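Local atomic coordinates of cysteine synthase (Helicobacter pylori, PDB entry 6AHI), a protein that catalyses the pyridoxal-phosphate-dependent formation of L-cysteine from O-acetyl-L-serine and hydrogen sulfide, and also has cystathionine beta-synthase activity. Residues A274-K277 and E278-L282; P25-L28 and N29-I32; P231-E234 and N235-I238; A154-Y157 and H158-P162; D297-S301 and K302-L306. All blocks are in the same frame, centred on the assembly; numbering follows the deposited sequence.

Interaction 1 of 5, residues A274-K277 and E278-L282; sequences AALK and EAQRL
Ala-274 O takes the amide proton of Glu-278 N at 2.9 Å, and this bond opens the last turns of an alpha-helix whose polar groups illustrate how the accounts of a helix end are settled. One residue on, Ala-279 N donates to Ala-275 O at 2.8 Å, and Gln-280 N to Leu-276 O at 3.0 Å. The bond from Arg-281 N to Lys-277 O, 3.2 Å long with 125° at the hydrogen, is weak, and Arg-281 N also donates to Glu-278 O at 3.1 Å. Lys-277 O lies against the flat side of the Arg-281 guanidinium, over its centre and 3.9 Å from CZ. CG of Arg-281 stands between its own N and carbonyl carbon (chi1 74°), and a bend at chi3 (59°) folds the chain back over the helix. NH1 thereby reaches Glu-278 OE1 at 2.7 Å, in a salt bridge that uses the anti lone pair of that oxygen and lies slightly tilted from the guanidinium plane. NH2 pairs with Glu-242. The other oxygen of the buried carboxylate, Glu-278 OE2, is shared by Arg-200 and Ser-174, so cations meet both oxygens, which would probably favour the ionised form. Lys-277, extended beyond CG, carries NZ to Glu-248, while Gln-280 NE2 donates to the carbonyl of Pro-25. Around this end of helix 266-281, Ala-275 and Ala-279 rest on strand 287-292, Ala-274 and Glu-278 cover strands 174-178 and 200-206, and Leu-276 leans on Tyr-24 in the loop before strand 31-36.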
loop_
_atom_site.group_PDB
_atom_site.type_symbol
_atom_site.label_atom_id
_atom_site.label_comp_id
_atom_site.label_asym_id
_atom_site.label_seq_id
_atom_site.Cartn_x
_atom_site.Cartn_y
_atom_site.Cartn_z
ATOM N N ALA A 274 0.091 -21.048 10.015
ATOM C CA ALA A 274 0.955 -22.178 9.729
ATOM C C ALA A 274 2.320 -21.987 10.406
ATOM O O ALA A 274 2.887 -22.919 10.995
ATOM C CB ALA A 274 1.122 -22.361 8.250
ATOM N N ALA A 275 2.820 -20.750 10.372
ATOM C CA ALA A 275 4.100 -20.447 10.986
ATOM C C ALA A 275 3.989 -20.573 12.504
ATOM O O ALA A 275 4.939 -21.001 13.133
ATOM C CB ALA A 275 4.560 -19.082 10.570
ATOM N N LEU A 276 2.851 -20.183 13.080
ATOM C CA LEU A 276 2.617 -20.290 14.517
ATOM C C LEU A 276 2.599 -21.757 14.949
ATOM O O LEU A 276 3.197 -22.119 15.955
ATOM C CB LEU A 276 1.286 -19.597 14.811
ATOM C CG LEU A 276 1.077 -19.007 16.190
ATOM C CD1 LEU A 276 2.227 -18.055 16.523
ATOM C CD2 LEU A 276 -0.274 -18.285 16.237
ATOM N N LYS A 277 1.933 -22.611 14.166
ATOM C CA LYS A 277 1.920 -24.058 14.414
ATOM C C LYS A 277 3.318 -24.662 14.315
ATOM O O LYS A 277 3.728 -25.467 15.190
ATOM C CB LYS A 277 0.939 -24.746 13.460
ATOM C CG LYS A 277 -0.516 -24.440 13.793
ATOM C CD LYS A 277 -1.490 -25.124 12.867
ATOM C CE LYS A 277 -2.863 -24.546 13.025
ATOM N NZ LYS A 277 -3.821 -25.249 12.146
ATOM N N GLU A 278 4.090 -24.224 13.321
ATOM C CA GLU A 278 5.448 -24.685 13.180
ATOM C C GLU A 278 6.298 -24.209 14.384
ATOM O O GLU A 278 7.036 -25.024 14.966
ATOM C CB GLU A 278 5.994 -24.299 11.805
ATOM C CG GLU A 278 7.480 -24.589 11.605
ATOM C CD GLU A 278 7.901 -26.041 11.378
ATOM O OE1 GLU A 278 7.087 -26.949 11.617
ATOM O OE2 GLU A 278 9.081 -26.263 11.000
ATOM N N ALA A 279 6.231 -22.925 14.750
ATOM C CA ALA A 279 7.035 -22.428 15.894
ATOM C C ALA A 279 6.696 -23.224 17.166
ATOM O O ALA A 279 7.590 -23.560 17.946
ATOM C CB ALA A 279 6.823 -20.954 16.139
ATOM N N GLN A 280 5.409 -23.566 17.329
ATOM C CA GLN A 280 4.939 -24.220 18.539
ATOM C C GLN A 280 5.452 -25.659 18.628
ATOM O O GLN A 280 5.486 -26.186 19.726
ATOM C CB GLN A 280 3.413 -24.160 18.633
ATOM C CG GLN A 280 2.930 -22.802 19.126
ATOM C CD GLN A 280 1.435 -22.631 19.006
ATOM O OE1 GLN A 280 0.744 -23.471 18.444
ATOM N NE2 GLN A 280 0.920 -21.548 19.572
ATOM N N ARG A 281 5.838 -26.282 17.506
ATOM C CA ARG A 281 6.293 -27.662 17.520
ATOM C C ARG A 281 7.827 -27.728 17.557
ATOM O O ARG A 281 8.360 -28.799 17.656
ATOM C CB ARG A 281 5.728 -28.464 16.336
ATOM C CG ARG A 281 6.346 -28.166 14.972
ATOM C CD ARG A 281 5.928 -29.096 13.841
ATOM N NE ARG A 281 4.489 -29.104 13.596
ATOM C CZ ARG A 281 3.841 -28.394 12.667
ATOM N NH1 ARG A 281 4.491 -27.748 11.708
ATOM N NH2 ARG A 281 2.523 -28.339 12.703
ATOM N N LEU A 282 8.531 -26.596 17.503
ATOM C CA LEU A 282 10.009 -26.602 17.455
ATOM C C LEU A 282 10.594 -26.221 18.812
ATOM O O LEU A 282 9.922 -25.563 19.609
ATOM C CB LEU A 282 10.461 -25.622 16.373
ATOM C CG LEU A 282 10.161 -26.014 14.931
ATOM C CD1 LEU A 282 10.526 -24.865 14.005
ATOM C CD2 LEU A 282 10.908 -27.276 14.522
#

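Interaction 2 of 5, residues P25-L28 and N29-I32; sequences PIPL and NSAI
Pro-27 O and Ser-30 N close a type II beta turn with a hydrogen bond of 3.0 Å. Asn-29, third residue of the turn, has the positive phi (73°) that this turn type requires there. A second polar link is made by water: one molecule donates both to Pro-27 O, at 2.9 Å, and to Ser-30 O, at 2.6 Å, so the Pro-27 carbonyl receives two protons and the two arms of the turn are bridged past the turn itself. Apolar contacts continue inward. The CG2 branch of Ile-26 rests 3.7 Å from Ser-30 CB, while the other branch carries CD1 to within 3.8 Å of Ile-32 CD1; the two isoleucines cross obliquely at their methyl ends. At the surface, Leu-28 and Asn-29 run side by side in the same direction, with Leu-28 CG 3.8 Å from Asn-29 ND2. The turn delivers the chain into strand 31-36, where Ala-31 bonds through its backbone to Ser-286 and Val-288, and Ile-32 to Phe-19 of strand 16-19. On the helix side, Ile-26 and Ile-32 pack against Leu-276 of helix 266-281.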
loop_
_atom_site.group_PDB
_atom_site.type_symbol
_atom_site.label_atom_id
_atom_site.label_comp_id
_atom_site.label_asym_id
_atom_site.label_seq_id
_atom_site.Cartn_x
_atom_site.Cartn_y
_atom_site.Cartn_z
ATOM N N PRO A 25 1.379 -16.967 21.087
ATOM C CA PRO A 25 1.963 -18.156 21.740
ATOM C C PRO A 25 3.124 -18.828 20.984
ATOM O O PRO A 25 3.021 -19.891 20.452
ATOM C CB PRO A 25 0.763 -19.109 21.884
ATOM C CG PRO A 25 -0.190 -18.667 20.761
ATOM C CD PRO A 25 -0.054 -17.148 20.761
ATOM N N ILE A 26 4.287 -18.187 21.027
ATOM C CA ILE A 26 5.521 -18.639 20.386
ATOM C C ILE A 26 6.460 -19.034 21.525
ATOM O O ILE A 26 6.531 -18.311 22.499
ATOM C CB ILE A 26 6.041 -17.483 19.518
ATOM C CG1 ILE A 26 5.077 -17.197 18.365
ATOM C CG2 ILE A 26 7.448 -17.726 19.006
ATOM C CD1 ILE A 26 5.275 -15.852 17.686
ATOM N N PRO A 27 7.146 -20.202 21.520
ATOM C CA PRO A 27 8.009 -20.557 22.650
ATOM C C PRO A 27 9.028 -19.472 23.006
ATOM O O PRO A 27 9.403 -18.669 22.179
ATOM C CB PRO A 27 8.714 -21.843 22.192
ATOM C CG PRO A 27 7.723 -22.455 21.195
ATOM C CD PRO A 27 7.100 -21.254 20.504
ATOM N N LEU A 28 9.453 -19.495 24.266
ATOM C CA LEU A 28 10.527 -18.696 24.783
ATOM C C LEU A 28 11.732 -18.743 23.829
ATOM O O LEU A 28 12.133 -19.822 23.389
ATOM C CB LEU A 28 10.895 -19.226 26.175
ATOM C CG LEU A 28 11.905 -18.360 26.933
ATOM C CD1 LEU A 28 11.369 -16.947 27.142
ATOM C CD2 LEU A 28 12.266 -18.989 28.272
ATOM N N ASN A 29 12.213 -17.552 23.454
ATOM C CA ASN A 29 13.423 -17.304 22.668
ATOM C C ASN A 29 13.232 -17.671 21.196
ATOM O O ASN A 29 14.166 -17.543 20.423
ATOM C CB ASN A 29 14.629 -18.051 23.236
ATOM C CG ASN A 29 15.022 -17.521 24.599
ATOM O OD1 ASN A 29 14.905 -16.322 24.831
ATOM N ND2 ASN A 29 15.452 -18.405 25.483
ATOM N N SER A 30 12.055 -18.159 20.818
ATOM C CA SER A 30 11.730 -18.367 19.424
ATOM C C SER A 30 11.169 -17.067 18.831
ATOM O O SER A 30 10.750 -16.141 19.547
ATOM C CB SER A 30 10.746 -19.488 19.268
ATOM O OG SER A 30 11.312 -20.703 19.736
ATOM N N ALA A 31 11.124 -17.012 17.503
ATOM C CA ALA A 31 10.584 -15.880 16.783
ATOM C C ALA A 31 10.030 -16.341 15.435
ATOM O O ALA A 31 10.542 -17.316 14.840
ATOM C CB ALA A 31 11.639 -14.827 16.551
ATOM N N ILE A 32 9.059 -15.569 14.943
ATOM C CA ILE A 32 8.602 -15.664 13.581
ATOM C C ILE A 32 8.990 -14.353 12.893
ATOM O O ILE A 32 8.646 -13.278 13.349
ATOM C CB ILE A 32 7.085 -15.945 13.491
ATOM C CG1 ILE A 32 6.703 -17.284 14.127
ATOM C CG2 ILE A 32 6.621 -15.867 12.035
ATOM C CD1 ILE A 32 5.226 -17.483 14.281
HETATM O O HOH W 1 9.562 -15.749 21.833
#

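Interaction 3 of 5, residues P231-E234 and N235-I238; sequences PFFE and NLDI
Phe-233 and Leu-236 are the end residues of a type I beta turn, which reverses the chain in the long connection between strands 200-206 and 240-244 of the larger sheet. Leu-236 N donates to Phe-233 O at 3.3 Å, and the N-H points fairly straight at the oxygen (156°). Glu-234 and Asn-235 occupy the two corners. Their side chains run parallel and in the same direction, the carboxylate and amide planes only 9° apart, with Glu-234 CG 3.9 Å from Asn-235 OD1, and both residues are exposed.

The apolar side chains gather on the other side of the turn. Phe-233 has CG anti to its carbonyl carbon (chi1 -65°), which sets the ring beside the chain as it returns. There it meets two aliphatic ends: Leu-236 CD1 lies 4.2 Å from Phe-233 CD1, and Ile-238 approaches obliquely. Phe-233 and Leu-236 both touch Ala-186 and Ile-238 touches Phe-185, so the turn is laid against helix 183-195. That helix starts within the glycine-rich segment which, by similarity, binds pyridoxal phosphate; the side chain of Phe-233 comes within about 4 Å of Gly-182. The closest apolar approach across the turn is an off-centre CH-pi contact, Ile-238 CD1 standing 3.8 Å from Phe-233 CG and 4.2 Å from the centroid of that ring.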
loop_
_atom_site.group_PDB
_atom_site.type_symbol
_atom_site.label_atom_id
_atom_site.label_comp_id
_atom_site.label_asym_id
_atom_site.label_seq_id
_atom_site.Cartn_x
_atom_site.Cartn_y
_atom_site.Cartn_z
ATOM N N PRO A 231 4.412 -28.529 -10.582
ATOM C CA PRO A 231 5.585 -29.176 -11.173
ATOM C C PRO A 231 6.938 -28.648 -10.651
ATOM O O PRO A 231 7.977 -28.956 -11.217
ATOM C CB PRO A 231 5.372 -28.853 -12.666
ATOM C CG PRO A 231 4.776 -27.469 -12.653
ATOM C CD PRO A 231 3.833 -27.506 -11.470
ATOM N N PHE A 232 6.942 -27.877 -9.566
ATOM C CA PHE A 232 8.187 -27.164 -9.160
ATOM C C PHE A 232 8.903 -27.854 -8.001
ATOM O O PHE A 232 9.977 -27.421 -7.637
ATOM C CB PHE A 232 7.907 -25.708 -8.778
ATOM C CG PHE A 232 7.360 -24.880 -9.909
ATOM C CD1 PHE A 232 7.993 -24.858 -11.143
ATOM C CD2 PHE A 232 6.192 -24.145 -9.752
ATOM C CE1 PHE A 232 7.477 -24.102 -12.187
ATOM C CE2 PHE A 232 5.678 -23.387 -10.795
ATOM C CZ PHE A 232 6.325 -23.364 -12.013
ATOM N N PHE A 233 8.322 -28.937 -7.475
ATOM C CA PHE A 233 8.721 -29.502 -6.204
ATOM C C PHE A 233 9.595 -30.751 -6.353
ATOM O O PHE A 233 9.962 -31.326 -5.343
ATOM C CB PHE A 233 7.492 -29.837 -5.359
ATOM C CG PHE A 233 6.660 -28.657 -4.927
ATOM C CD1 PHE A 233 7.098 -27.356 -5.108
ATOM C CD2 PHE A 233 5.419 -28.857 -4.340
ATOM C CE1 PHE A 233 6.314 -26.281 -4.716
ATOM C CE2 PHE A 233 4.630 -27.785 -3.959
ATOM C CZ PHE A 233 5.077 -26.493 -4.152
ATOM N N GLU A 234 9.959 -31.129 -7.586
ATOM C CA GLU A 234 10.646 -32.385 -7.896
ATOM C C GLU A 234 11.917 -32.597 -7.054
ATOM O O GLU A 234 12.141 -33.701 -6.607
ATOM C CB GLU A 234 10.959 -32.449 -9.395
ATOM C CG GLU A 234 11.723 -33.698 -9.808
ATOM C CD GLU A 234 11.926 -33.874 -11.308
ATOM O OE1 GLU A 234 11.900 -32.852 -12.050
ATOM O OE2 GLU A 234 12.098 -35.039 -11.741
ATOM N N ASN A 235 12.738 -31.560 -6.835
ATOM C CA ASN A 235 14.053 -31.770 -6.193
ATOM C C ASN A 235 14.128 -31.014 -4.869
ATOM O O ASN A 235 15.186 -30.553 -4.447
ATOM C CB ASN A 235 15.214 -31.366 -7.099
ATOM C CG ASN A 235 15.330 -32.243 -8.329
ATOM O OD1 ASN A 235 15.251 -33.475 -8.257
ATOM N ND2 ASN A 235 15.507 -31.608 -9.474
ATOM N N LEU A 236 12.984 -30.912 -4.198
ATOM C CA LEU A 236 12.875 -30.263 -2.906
ATOM C C LEU A 236 12.578 -31.312 -1.847
ATOM O O LEU A 236 11.695 -32.139 -2.009
ATOM C CB LEU A 236 11.728 -29.250 -2.926
ATOM C CG LEU A 236 12.082 -27.855 -3.404
ATOM C CD1 LEU A 236 10.872 -26.962 -3.243
ATOM C CD2 LEU A 236 13.281 -27.301 -2.636
ATOM N N ASP A 237 13.270 -31.201 -0.721
ATOM C CA ASP A 237 13.011 -32.044 0.406
ATOM C C ASP A 237 12.005 -31.305 1.295
ATOM O O ASP A 237 12.417 -30.494 2.097
ATOM C CB ASP A 237 14.339 -32.352 1.099
ATOM C CG ASP A 237 14.275 -33.413 2.178
ATOM O OD1 ASP A 237 13.174 -33.954 2.426
ATOM O OD2 ASP A 237 15.349 -33.697 2.752
ATOM N N ILE A 238 10.704 -31.539 1.088
ATOM C CA ILE A 238 9.644 -30.810 1.812
ATOM C C ILE A 238 9.282 -31.599 3.073
ATOM O O ILE A 238 9.050 -32.788 3.007
ATOM C CB ILE A 238 8.412 -30.549 0.906
ATOM C CG1 ILE A 238 8.788 -29.628 -0.255
ATOM C CG2 ILE A 238 7.252 -29.969 1.721
ATOM C CD1 ILE A 238 7.783 -29.608 -1.370
#

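Interaction 4 of 5, residues A154-Y157 and H158-P162; sequences AAYY and HTLAP
Tyr-157 sets the edge of its ring on the face of the His-158 imidazole, a T-shaped pair of neighbours in sequence with planes at 86°. CG of Tyr-157 is anti to the backbone N (chi1 179°), whereas that of His-158 is anti to the carbonyl carbon, and these different torsions bring Tyr-157 CD2 over the imidazole centre, 3.8 Å from His-158 NE2. Tyr-157 OH bonds to Glu-194 of helix 183-195. Tyr-156 CD1 meets Leu-160 CD2 at 4.0 Å, and the Tyr-156 ring touches Thr-184, by similarity one of the residues that bind pyridoxal phosphate. Thr-159, between helices 151-158 and 160-168, turns OG1 back between its own N and carbonyl carbon (chi1 63°), so that the hydroxyl donates to Ala-155 O at 2.6 Å, from above the carbonyl plane. Although Thr-159 sits at the N-cap of the second helix, this hydroxyl caps nothing there. Ala-161 N bonds nearly straight to Tyr-156 O at 2.9 Å. Pro-162 has no N-H to give, and its CD instead lies 3.3 Å from Tyr-157 O. At this break in the helical path the carbonyls of Ala-155 and Tyr-156 still find donors, a side-chain hydroxyl and an amide five residues on.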
loop_
_atom_site.group_PDB
_atom_site.type_symbol
_atom_site.label_atom_id
_atom_site.label_comp_id
_atom_site.label_asym_id
_atom_site.label_seq_id
_atom_site.Cartn_x
_atom_site.Cartn_y
_atom_site.Cartn_z
ATOM N N ALA A 154 12.533 -19.377 -10.245
ATOM C CA ALA A 154 13.855 -18.759 -10.418
ATOM C C ALA A 154 13.820 -17.299 -9.993
ATOM O O ALA A 154 14.834 -16.763 -9.451
ATOM C CB ALA A 154 14.333 -18.851 -11.828
ATOM N N ALA A 155 12.686 -16.636 -10.241
ATOM C CA ALA A 155 12.608 -15.202 -9.876
ATOM C C ALA A 155 12.904 -15.004 -8.390
ATOM O O ALA A 155 13.620 -14.036 -7.971
ATOM C CB ALA A 155 11.255 -14.656 -10.218
ATOM N N TYR A 156 12.318 -15.890 -7.572
ATOM C CA TYR A 156 12.431 -15.732 -6.119
ATOM C C TYR A 156 13.828 -16.148 -5.652
ATOM O O TYR A 156 14.415 -15.529 -4.729
ATOM C CB TYR A 156 11.292 -16.460 -5.410
ATOM C CG TYR A 156 9.941 -15.978 -5.862
ATOM C CD1 TYR A 156 9.427 -14.775 -5.403
ATOM C CD2 TYR A 156 9.218 -16.679 -6.813
ATOM C CE1 TYR A 156 8.220 -14.284 -5.874
ATOM C CE2 TYR A 156 7.992 -16.222 -7.264
ATOM C CZ TYR A 156 7.496 -15.008 -6.801
ATOM O OH TYR A 156 6.276 -14.554 -7.227
ATOM N N TYR A 157 14.350 -17.196 -6.285
ATOM C CA TYR A 157 15.679 -17.683 -6.049
ATOM C C TYR A 157 16.706 -16.557 -6.190
ATOM O O TYR A 157 17.662 -16.515 -5.437
ATOM C CB TYR A 157 15.989 -18.840 -6.990
ATOM C CG TYR A 157 17.376 -19.402 -6.828
ATOM C CD1 TYR A 157 17.647 -20.401 -5.909
ATOM C CD2 TYR A 157 18.426 -18.922 -7.593
ATOM C CE1 TYR A 157 18.929 -20.916 -5.764
ATOM C CE2 TYR A 157 19.707 -19.435 -7.470
ATOM C CZ TYR A 157 19.966 -20.424 -6.538
ATOM O OH TYR A 157 21.232 -20.913 -6.406
ATOM N N HIS A 158 16.505 -15.661 -7.168
ATOM C CA HIS A 158 17.496 -14.636 -7.547
ATOM C C HIS A 158 17.269 -13.294 -6.830
ATOM O O HIS A 158 18.178 -12.478 -6.818
ATOM C CB HIS A 158 17.524 -14.471 -9.076
ATOM C CG HIS A 158 18.272 -15.575 -9.776
ATOM N ND1 HIS A 158 19.617 -15.763 -9.581
ATOM C CD2 HIS A 158 17.884 -16.548 -10.636
ATOM C CE1 HIS A 158 20.041 -16.785 -10.309
ATOM N NE2 HIS A 158 18.990 -17.295 -10.953
ATOM N N THR A 159 16.079 -13.046 -6.267
ATOM C CA THR A 159 15.700 -11.704 -5.778
ATOM C C THR A 159 15.330 -11.783 -4.295
ATOM O O THR A 159 16.107 -11.383 -3.435
ATOM C CB THR A 159 14.579 -11.102 -6.647
ATOM O OG1 THR A 159 13.388 -11.897 -6.565
ATOM C CG2 THR A 159 14.993 -10.958 -8.095
ATOM N N LEU A 160 14.171 -12.377 -4.002
ATOM C CA LEU A 160 13.628 -12.449 -2.638
ATOM C C LEU A 160 14.597 -13.179 -1.695
ATOM O O LEU A 160 14.901 -12.704 -0.619
ATOM C CB LEU A 160 12.288 -13.184 -2.684
ATOM C CG LEU A 160 11.559 -13.306 -1.352
ATOM C CD1 LEU A 160 11.404 -11.944 -0.710
ATOM C CD2 LEU A 160 10.192 -13.964 -1.529
ATOM N N ALA A 161 15.040 -14.379 -2.092
ATOM C CA ALA A 161 15.719 -15.265 -1.140
ATOM C C ALA A 161 17.050 -14.660 -0.697
ATOM O O ALA A 161 17.336 -14.626 0.505
ATOM C CB ALA A 161 15.880 -16.654 -1.705
ATOM N N PRO A 162 17.895 -14.119 -1.602
ATOM C CA PRO A 162 19.148 -13.500 -1.163
ATOM C C PRO A 162 18.933 -12.298 -0.239
ATOM O O PRO A 162 19.717 -12.039 0.693
ATOM C CB PRO A 162 19.856 -13.060 -2.457
ATOM C CG PRO A 162 19.199 -13.858 -3.553
ATOM C CD PRO A 162 17.799 -14.195 -3.075
#

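Interaction 5 of 5, residues D297-S301 and K302-L306; sequences DRYLS and KGIYL
Tyr-299 and Ile-304 meet across a Schellman motif, the glycine-containing close of a helical segment, here of 3-10 type near the C-terminus. Gly-303 N donates to Leu-300 O at 3.1 Å, and the wider bond of the motif, Ile-304 N to Tyr-299 O, is long and weak at 3.4 Å. Tyr-299 O also accepts from Lys-302 N at 3.0 Å. Gly-303 makes the reversal with a positive phi (71°), and Ile-304 is thereby turned back onto the segment it has just left.

The usual apolar clasp of such a motif follows. Ile-304 wedges against the root of Tyr-299, its CB 3.8 Å from Tyr-299 CB, while its long branch, anti to the backbone N (chi1 -175°), brings CD1 obliquely to the ring's root, 3.8 Å from Tyr-299 CB. Lys-302 fills another side, its CD near the ring plane at the edge. The phenol end belongs elsewhere: OH bonds to Asp-294 and Lys-104, and the side chain comes within about 4 Å of that of Asn-76, a cofactor-binding residue by similarity. At the dimer interface, Leu-300 O accepts from Gln-106 of the second subunit, whose Arg-298 pairs with Asp-297. Leu-300 is the bump that enters the remaining notch: its CD2 methyl lies 3.8 Å from Ile-304 CG2 and 3.8 Å from Tyr-305 CD2.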
loop_
_atom_site.group_PDB
_atom_site.type_symbol
_atom_site.label_atom_id
_atom_site.label_comp_id
_atom_site.label_asym_id
_atom_site.label_seq_id
_atom_site.Cartn_x
_atom_site.Cartn_y
_atom_site.Cartn_z
ATOM N N ASP A 297 -6.313 -4.532 1.191
ATOM C CA ASP A 297 -7.173 -3.504 0.598
ATOM C C ASP A 297 -7.967 -4.034 -0.588
ATOM O O ASP A 297 -9.079 -3.586 -0.815
ATOM C CB ASP A 297 -6.371 -2.310 0.080
ATOM C CG ASP A 297 -5.570 -1.624 1.155
ATOM O OD1 ASP A 297 -4.774 -2.325 1.867
ATOM O OD2 ASP A 297 -5.735 -0.416 1.276
ATOM N N ARG A 298 -7.396 -4.974 -1.342
ATOM C CA ARG A 298 -8.071 -5.451 -2.554
ATOM C C ARG A 298 -9.170 -6.468 -2.195
ATOM O O ARG A 298 -9.828 -6.956 -3.086
ATOM C CB ARG A 298 -7.063 -6.077 -3.531
ATOM C CG ARG A 298 -6.215 -5.099 -4.344
ATOM C CD ARG A 298 -5.060 -4.483 -3.620
ATOM N NE ARG A 298 -4.216 -3.633 -4.458
ATOM C CZ ARG A 298 -3.074 -4.012 -5.035
ATOM N NH1 ARG A 298 -2.746 -5.293 -5.098
ATOM N NH2 ARG A 298 -2.276 -3.096 -5.554
ATOM N N TYR A 299 -9.418 -6.732 -0.907
ATOM C CA TYR A 299 -10.401 -7.687 -0.495
ATOM C C TYR A 299 -11.454 -7.074 0.432
ATOM O O TYR A 299 -12.305 -7.796 0.941
ATOM C CB TYR A 299 -9.751 -8.889 0.187
ATOM C CG TYR A 299 -8.637 -9.527 -0.598
ATOM C CD1 TYR A 299 -8.884 -10.418 -1.635
ATOM C CD2 TYR A 299 -7.319 -9.217 -0.304
ATOM C CE1 TYR A 299 -7.839 -10.994 -2.346
ATOM C CE2 TYR A 299 -6.262 -9.799 -0.984
ATOM C CZ TYR A 299 -6.523 -10.681 -2.018
ATOM O OH TYR A 299 -5.461 -11.249 -2.668
ATOM N N LEU A 300 -11.485 -5.748 0.564
ATOM C CA LEU A 300 -12.454 -5.122 1.478
ATOM C C LEU A 300 -13.890 -5.333 0.970
ATOM O O LEU A 300 -14.774 -5.482 1.786
ATOM C CB LEU A 300 -12.113 -3.640 1.670
ATOM C CG LEU A 300 -10.782 -3.389 2.388
ATOM C CD1 LEU A 300 -10.364 -1.933 2.351
ATOM C CD2 LEU A 300 -10.864 -3.874 3.826
ATOM N N SER A 301 -14.102 -5.386 -0.352
ATOM C CA SER A 301 -15.458 -5.633 -0.925
ATOM C C SER A 301 -15.939 -7.061 -0.617
ATOM O O SER A 301 -17.115 -7.357 -0.744
ATOM C CB SER A 301 -15.499 -5.361 -2.412
ATOM O OG SER A 301 -14.602 -6.212 -3.107
ATOM N N LYS A 302 -15.021 -7.949 -0.254
ATOM C CA LYS A 302 -15.350 -9.323 0.049
ATOM C C LYS A 302 -15.428 -9.556 1.561
ATOM O O LYS A 302 -15.537 -10.692 1.981
ATOM C CB LYS A 302 -14.302 -10.239 -0.574
ATOM C CG LYS A 302 -14.101 -10.033 -2.068
ATOM C CD LYS A 302 -13.057 -10.977 -2.633
ATOM C CE LYS A 302 -13.239 -11.294 -4.106
ATOM N NZ LYS A 302 -14.403 -12.180 -4.351
ATOM N N GLY A 303 -15.391 -8.489 2.368
ATOM C CA GLY A 303 -15.587 -8.645 3.803
ATOM C C GLY A 303 -14.405 -9.322 4.490
ATOM O O GLY A 303 -14.556 -9.999 5.519
ATOM N N ILE A 304 -13.206 -9.113 3.946
ATOM C CA ILE A 304 -12.004 -9.692 4.530
ATOM C C ILE A 304 -12.003 -9.498 6.058
ATOM O O ILE A 304 -11.593 -10.414 6.764
ATOM C CB ILE A 304 -10.712 -9.156 3.873
ATOM C CG1 ILE A 304 -9.485 -9.876 4.424
ATOM C CG2 ILE A 304 -10.571 -7.643 3.995
ATOM C CD1 ILE A 304 -8.218 -9.629 3.634
ATOM N N TYR A 305 -12.426 -8.332 6.566
ATOM C CA TYR A 305 -12.341 -8.031 8.000
ATOM C C TYR A 305 -13.683 -8.218 8.746
ATOM O O TYR A 305 -13.818 -7.728 9.855
ATOM C CB TYR A 305 -11.753 -6.627 8.197
ATOM C CG TYR A 305 -10.278 -6.520 7.890
ATOM C CD1 TYR A 305 -9.369 -7.433 8.398
ATOM C CD2 TYR A 305 -9.778 -5.513 7.079
ATOM C CE1 TYR A 305 -8.010 -7.351 8.113
ATOM C CE2 TYR A 305 -8.421 -5.410 6.790
ATOM C CZ TYR A 305 -7.532 -6.311 7.328
ATOM O OH TYR A 305 -6.200 -6.224 7.048
ATOM N N LEU A 306 -14.634 -8.989 8.209
ATOM C CA LEU A 306 -15.849 -9.382 8.966
ATOM C C LEU A 306 -15.661 -10.793 9.546
ATOM O O LEU A 306 -16.446 -11.256 10.398
ATOM C CB LEU A 306 -17.048 -9.243 8.023
ATOM C CG LEU A 306 -17.180 -7.848 7.399
ATOM C CD1 LEU A 306 -18.236 -7.793 6.304
ATOM C CD2 LEU A 306 -17.474 -6.799 8.464
#

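Overall arrangement
All five contacts are local, yet their chemistry varies with place. Interactions 1 and 2 are direct neighbours, centres about 9 Å apart, joining helix 266-281 to the start of strand 31-36; the first is buried and rich in charge, the second partly buried and built on a turn bridged by a water. Interaction 3 is the surface contact, mainly apolar, and shares helix 183-195 as its support with interaction 4, although the two do not touch. Interaction 4, partly buried between helices, mixes aromatic and hydroxyl contacts near residues that probably bind the cofactor. Interaction 5 lies across the chain's centre from interactions 3 and 4 and alone touches the second subunit.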